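Long-range contacts in uncharacterized protein (Legionella longbeachae NSW150, PDB 4JZA), which probably hydrolyses the 3-phosphate of phosphatidylinositol 3-phosphate, acting as a phosphoinositide phosphatase in the pathogen's encounter with its host: residues H53-F58 against E131-A136; P499-L504 against Q536-T541. All coordinates share one frame; numbering follows the deposited sequence.

Contact 1: residues H53-F58 against E131-A136; sequences HKAFYF and EAEQYA
F58 lays its ring over the peptide bond between Y135 and A136. The backbone N of A136 lies 3.9 Å above one face of the F58 ring, toward its rim. At the far end, F58 CZ meets Y135 CB at 3.6 Å, while CD2 rests on the CA and CB of A136. The ring gets there because CG is swung away from its own backbone N (chi1 -172°), which sends it out to the other helix. Beside it, the crossing itself is made of small side chains. A55 CB touches E133 CB at 3.5 Å, and A132 CB sits 3.5 Å from A55 O. Alanines suit these places, for the segment axes come within 8.0 Å of each other and cross at 91°, so the backbones come close near A55 and E133, whose CA atoms are 4.4 Å apart.

In the next shell, E133 lends this crossing its aliphatic root, and its extended chain carries the carboxylate away. The Y135 ring likewise leaves the interface, its hydroxyl bonded to Q317 of helix 315-325, and H323 of that helix meets F58 edge-to-face.

Between the segments the contacts are van der Waals; the polar link between the two helices is made by E133 OE1 with S51 and R48 of helix 41-62, while OE2 pairs with R341. Two arginines would probably keep the buried carboxylate ionised.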
loop_
_atom_site.group_PDB
_atom_site.type_symbol
_atom_site.label_atom_id
_atom_site.label_comp_id
_atom_site.label_asym_id
_atom_site.label_seq_id
_atom_site.Cartn_x
_atom_site.Cartn_y
_atom_site.Cartn_z
ATOM N N HIS A 53 -4.053 4.234 -13.012
ATOM C CA HIS A 53 -4.919 3.830 -14.102
ATOM C C HIS A 53 -4.824 2.316 -14.152
ATOM O O HIS A 53 -5.829 1.647 -13.921
ATOM C CB HIS A 53 -4.471 4.537 -15.400
ATOM C CG HIS A 53 -5.215 4.139 -16.605
ATOM N ND1 HIS A 53 -4.801 3.118 -17.422
ATOM C CD2 HIS A 53 -6.367 4.597 -17.131
ATOM C CE1 HIS A 53 -5.660 2.969 -18.416
ATOM N NE2 HIS A 53 -6.603 3.883 -18.281
ATOM N N LYS A 54 -3.630 1.754 -14.356
ATOM C CA LYS A 54 -3.533 0.288 -14.294
ATOM C C LYS A 54 -4.071 -0.285 -12.980
ATOM O O LYS A 54 -4.604 -1.371 -12.975
ATOM C CB LYS A 54 -2.103 -0.191 -14.466
ATOM C CG LYS A 54 -1.647 -0.256 -15.912
ATOM C CD LYS A 54 -0.130 -0.184 -16.003
ATOM C CE LYS A 54 0.282 0.005 -17.444
ATOM N NZ LYS A 54 1.547 0.767 -17.532
ATOM N N ALA A 55 -3.978 0.423 -11.869
ATOM C CA ALA A 55 -4.527 -0.137 -10.661
ATOM C C ALA A 55 -6.042 -0.196 -10.685
ATOM O O ALA A 55 -6.645 -1.100 -10.080
ATOM C CB ALA A 55 -4.060 0.625 -9.441
ATOM N N PHE A 56 -6.668 0.785 -11.332
ATOM C CA PHE A 56 -8.124 0.687 -11.520
ATOM C C PHE A 56 -8.485 -0.564 -12.317
ATOM O O PHE A 56 -9.406 -1.284 -11.926
ATOM C CB PHE A 56 -8.745 1.902 -12.202
ATOM C CG PHE A 56 -10.238 1.815 -12.355
ATOM C CD1 PHE A 56 -10.934 0.726 -12.014
ATOM C CD2 PHE A 56 -10.920 2.849 -12.773
ATOM C CE1 PHE A 56 -12.300 0.657 -12.150
ATOM C CE2 PHE A 56 -12.295 2.800 -12.876
ATOM C CZ PHE A 56 -12.974 1.701 -12.579
ATOM N N TYR A 57 -7.771 -0.810 -13.415
ATOM C CA TYR A 57 -8.014 -1.981 -14.219
ATOM C C TYR A 57 -7.807 -3.253 -13.424
ATOM O O TYR A 57 -8.629 -4.161 -13.508
ATOM C CB TYR A 57 -7.157 -2.005 -15.478
ATOM C CG TYR A 57 -7.762 -1.211 -16.596
ATOM C CD1 TYR A 57 -7.886 0.160 -16.499
ATOM C CD2 TYR A 57 -8.241 -1.836 -17.744
ATOM C CE1 TYR A 57 -8.438 0.909 -17.522
ATOM C CE2 TYR A 57 -8.802 -1.100 -18.782
ATOM C CZ TYR A 57 -8.887 0.280 -18.669
ATOM O OH TYR A 57 -9.432 1.044 -19.699
ATOM N N PHE A 58 -6.753 -3.335 -12.624
ATOM C CA PHE A 58 -6.601 -4.522 -11.809
ATOM C C PHE A 58 -7.823 -4.730 -10.934
ATOM O O PHE A 58 -8.292 -5.855 -10.725
ATOM C CB PHE A 58 -5.400 -4.383 -10.912
ATOM C CG PHE A 58 -5.055 -5.639 -10.175
ATOM C CD1 PHE A 58 -5.618 -5.898 -8.956
ATOM C CD2 PHE A 58 -4.149 -6.531 -10.706
ATOM C CE1 PHE A 58 -5.321 -7.032 -8.287
ATOM C CE2 PHE A 58 -3.833 -7.683 -10.039
ATOM C CZ PHE A 58 -4.420 -7.928 -8.826
ATOM N N GLU A 131 -4.322 -0.669 -2.695
ATOM C CA GLU A 131 -3.976 -2.131 -2.577
ATOM C C GLU A 131 -4.063 -2.847 -3.901
ATOM O O GLU A 131 -3.239 -3.705 -4.196
ATOM C CB GLU A 131 -4.798 -2.840 -1.457
ATOM C CG GLU A 131 -4.411 -2.334 -0.067
ATOM C CD GLU A 131 -5.374 -2.678 1.047
ATOM O OE1 GLU A 131 -5.768 -3.846 1.246
ATOM O OE2 GLU A 131 -5.752 -1.781 1.785
ATOM N N ALA A 132 -5.007 -2.474 -4.738
ATOM C CA ALA A 132 -4.980 -2.983 -6.115
ATOM C C ALA A 132 -3.687 -2.624 -6.822
ATOM O O ALA A 132 -3.144 -3.427 -7.518
ATOM C CB ALA A 132 -6.173 -2.488 -6.929
ATOM N N GLU A 133 -3.161 -1.435 -6.626
ATOM C CA GLU A 133 -1.907 -1.105 -7.281
ATOM C C GLU A 133 -0.764 -2.019 -6.817
ATOM O O GLU A 133 0.070 -2.418 -7.603
ATOM C CB GLU A 133 -1.527 0.336 -6.999
ATOM C CG GLU A 133 -0.377 0.809 -7.873
ATOM C CD GLU A 133 0.320 2.065 -7.368
ATOM O OE1 GLU A 133 0.989 2.655 -8.224
ATOM O OE2 GLU A 133 0.219 2.456 -6.167
ATOM N N GLN A 134 -0.727 -2.334 -5.531
ATOM C CA GLN A 134 0.315 -3.164 -4.979
ATOM C C GLN A 134 0.320 -4.548 -5.581
ATOM O O GLN A 134 1.351 -5.030 -5.983
ATOM C CB GLN A 134 0.080 -3.291 -3.477
ATOM C CG GLN A 134 0.264 -2.012 -2.652
ATOM C CD GLN A 134 -0.115 -2.257 -1.220
ATOM O OE1 GLN A 134 -0.230 -3.337 -0.840
ATOM N NE2 GLN A 134 -0.209 -1.318 -0.436
ATOM N N TYR A 135 -0.851 -5.188 -5.617
ATOM C CA TYR A 135 -1.018 -6.503 -6.246
ATOM C C TYR A 135 -0.769 -6.393 -7.764
ATOM O O TYR A 135 -0.129 -7.287 -8.327
ATOM C CB TYR A 135 -2.374 -7.141 -5.950
ATOM C CG TYR A 135 -2.441 -7.774 -4.603
ATOM C CD1 TYR A 135 -2.833 -7.053 -3.510
ATOM C CD2 TYR A 135 -2.158 -9.113 -4.425
ATOM C CE1 TYR A 135 -2.892 -7.624 -2.259
ATOM C CE2 TYR A 135 -2.214 -9.701 -3.179
ATOM C CZ TYR A 135 -2.571 -8.931 -2.110
ATOM O OH TYR A 135 -2.625 -9.458 -0.868
ATOM N N ALA A 136 -1.182 -5.318 -8.426
ATOM C CA ALA A 136 -0.789 -5.192 -9.855
ATOM C C ALA A 136 0.715 -5.216 -10.042
ATOM O O ALA A 136 1.218 -5.813 -11.014
ATOM C CB ALA A 136 -1.317 -3.911 -10.529
#

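Contact 2: residues P499-L504 against Q536-T541; sequences PGLQEL and QLIILT
L504 faces helix 524-542 and fills the angle between L537, I538 and T541. Its CD1 methyl meets T541 CG2 at 3.6 Å, the two side chains reaching for each other tip to tip, and lies 3.9 Å from L537 O. The other methyl, CD2, approaches L537 CB at 4.1 Å; these two leucines cross at about a right angle. Nearer the root, L504 CB rests against I538 CG1 at 4.0 Å. Branched leucine suits this place, since its fork lets one residue touch a threonine methyl and a neighbouring leucine at once.

One turn earlier, L501 adds a second apolar point. With CG pointing away from its backbone N (chi1 -180°), the leucine brings CD1 back toward the other helix, where it meets I538 CG2 at 3.9 Å. The same methyl lies equally close to T541 OG1, a van der Waals contact of a methyl with the hydroxyl oxygen.

Packing thins out beyond T541. P499 O is 4.5 Å from T541 OG1, too far to count as a bond, and P499 and G500 are exposed to solvent, as are Q502 and E503 on the outer face of the turn. G500 takes a positive phi of 95°, where a side chain would crowd the carbonyl O of P499, so glycine fits this turn into helix 501-513.

Inward the apolar cluster continues: W577 touches both L504 and L537, M567 and I568 of helix 556-574 back L537, and L487 and A491 of helix 482-492 back I538. Q536 bonds to Q415 and S546, linking helix 524-542 to the neighbouring strands 412-416 and 545-549.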
loop_
_atom_site.group_PDB
_atom_site.type_symbol
_atom_site.label_atom_id
_atom_site.label_comp_id
_atom_site.label_asym_id
_atom_site.label_seq_id
_atom_site.Cartn_x
_atom_site.Cartn_y
_atom_site.Cartn_z
ATOM N N PRO A 499 42.713 -7.371 8.164
ATOM C CA PRO A 499 43.353 -6.132 7.755
ATOM C C PRO A 499 42.330 -5.028 7.579
ATOM O O PRO A 499 41.321 -5.266 6.963
ATOM C CB PRO A 499 44.021 -6.473 6.414
ATOM C CG PRO A 499 43.883 -7.955 6.225
ATOM C CD PRO A 499 42.859 -8.468 7.186
ATOM N N GLY A 500 42.614 -3.842 8.115
ATOM C CA GLY A 500 41.819 -2.645 7.934
ATOM C C GLY A 500 40.806 -2.406 9.044
ATOM O O GLY A 500 40.162 -1.318 9.134
ATOM N N LEU A 501 40.631 -3.395 9.900
ATOM C CA LEU A 501 39.522 -3.325 10.808
ATOM C C LEU A 501 39.813 -2.327 11.895
ATOM O O LEU A 501 38.935 -1.584 12.301
ATOM C CB LEU A 501 39.214 -4.684 11.401
ATOM C CG LEU A 501 38.052 -4.794 12.392
ATOM C CD1 LEU A 501 36.774 -4.320 11.719
ATOM C CD2 LEU A 501 37.839 -6.221 12.890
ATOM N N GLN A 502 41.041 -2.267 12.377
ATOM C CA GLN A 502 41.278 -1.558 13.649
ATOM C C GLN A 502 40.907 -0.089 13.536
ATOM O O GLN A 502 40.228 0.432 14.400
ATOM C CB GLN A 502 42.728 -1.745 14.154
ATOM C CG GLN A 502 43.011 -1.176 15.543
ATOM C CD GLN A 502 42.151 -1.800 16.642
ATOM O OE1 GLN A 502 41.972 -3.041 16.712
ATOM N NE2 GLN A 502 41.595 -0.944 17.509
ATOM N N GLU A 503 41.315 0.551 12.443
ATOM C CA GLU A 503 41.004 1.964 12.222
ATOM C C GLU A 503 39.486 2.213 12.150
ATOM O O GLU A 503 39.040 3.301 12.509
ATOM C CB GLU A 503 41.720 2.541 10.983
ATOM C CG GLU A 503 41.403 1.925 9.613
ATOM C CD GLU A 503 41.993 2.740 8.454
ATOM O OE1 GLU A 503 42.005 3.991 8.534
ATOM O OE2 GLU A 503 42.423 2.138 7.437
ATOM N N LEU A 504 38.701 1.226 11.697
ATOM C CA LEU A 504 37.267 1.360 11.724
ATOM C C LEU A 504 36.763 1.231 13.147
ATOM O O LEU A 504 35.891 1.970 13.552
ATOM C CB LEU A 504 36.570 0.342 10.824
ATOM C CG LEU A 504 36.776 0.444 9.309
ATOM C CD1 LEU A 504 36.301 -0.831 8.656
ATOM C CD2 LEU A 504 36.033 1.590 8.723
ATOM N N GLN A 536 28.380 -1.072 9.126
ATOM C CA GLN A 536 28.307 -1.858 7.887
ATOM C C GLN A 536 29.688 -2.105 7.386
ATOM O O GLN A 536 29.962 -3.157 6.836
ATOM C CB GLN A 536 27.537 -1.170 6.772
ATOM C CG GLN A 536 26.078 -0.949 7.065
ATOM C CD GLN A 536 25.251 -2.152 6.848
ATOM O OE1 GLN A 536 25.737 -3.157 6.335
ATOM N NE2 GLN A 536 23.975 -2.075 7.241
ATOM N N LEU A 537 30.553 -1.118 7.520
ATOM C CA LEU A 537 31.911 -1.263 7.011
ATOM C C LEU A 537 32.670 -2.286 7.857
ATOM O O LEU A 537 33.442 -3.080 7.332
ATOM C CB LEU A 537 32.625 0.074 6.988
ATOM C CG LEU A 537 32.176 1.018 5.850
ATOM C CD1 LEU A 537 32.789 2.378 6.109
ATOM C CD2 LEU A 537 32.494 0.577 4.409
ATOM N N ILE A 538 32.409 -2.304 9.155
ATOM C CA ILE A 538 32.981 -3.303 10.017
ATOM C C ILE A 538 32.577 -4.696 9.580
ATOM O O ILE A 538 33.437 -5.534 9.324
ATOM C CB ILE A 538 32.616 -3.035 11.486
ATOM C CG1 ILE A 538 33.406 -1.814 11.980
ATOM C CG2 ILE A 538 32.969 -4.213 12.382
ATOM C CD1 ILE A 538 32.773 -1.117 13.179
ATOM N N ILE A 539 31.279 -4.947 9.481
ATOM C CA ILE A 539 30.787 -6.239 9.016
ATOM C C ILE A 539 31.385 -6.591 7.667
ATOM O O ILE A 539 31.838 -7.721 7.455
ATOM C CB ILE A 539 29.243 -6.268 8.949
ATOM C CG1 ILE A 539 28.644 -6.136 10.354
ATOM C CG2 ILE A 539 28.725 -7.576 8.369
ATOM C CD1 ILE A 539 29.109 -7.155 11.378
ATOM N N LEU A 540 31.401 -5.632 6.756
ATOM C CA LEU A 540 31.926 -5.900 5.447
ATOM C C LEU A 540 33.391 -6.254 5.464
ATOM O O LEU A 540 33.756 -7.209 4.809
ATOM C CB LEU A 540 31.674 -4.760 4.468
ATOM C CG LEU A 540 30.191 -4.674 4.139
ATOM C CD1 LEU A 540 29.922 -3.293 3.599
ATOM C CD2 LEU A 540 29.755 -5.749 3.152
ATOM N N THR A 541 34.243 -5.525 6.175
ATOM C CA THR A 541 35.653 -5.860 6.072
ATOM C C THR A 541 35.880 -7.227 6.779
ATOM O O THR A 541 36.650 -8.048 6.285
ATOM C CB THR A 541 36.638 -4.723 6.491
ATOM O OG1 THR A 541 36.961 -4.794 7.874
ATOM C CG2 THR A 541 36.096 -3.362 6.175
#

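In the fold
From the N terminus, the chain lays down strands 5-10 and 31-35 and then enters helix 41-62. Contact 1 brings that helix against helix 122-140, closing a loop of 72 residues that includes helices 74-87 and 95-116, just before strand 144-150 joins the large mixed sheet beside 5-10. Much later, contact 2 brings helix 501-513 against helix 524-542, with 31 residues between its segments, after which the chain runs into strand 545-549 on the other half of that sheet. The two loops are in series, neither crossing nor nesting. The centres of the two contacts lie about 44 Å apart, so each ties helices together in a separate region, contact 2 much farther from the chain's centre.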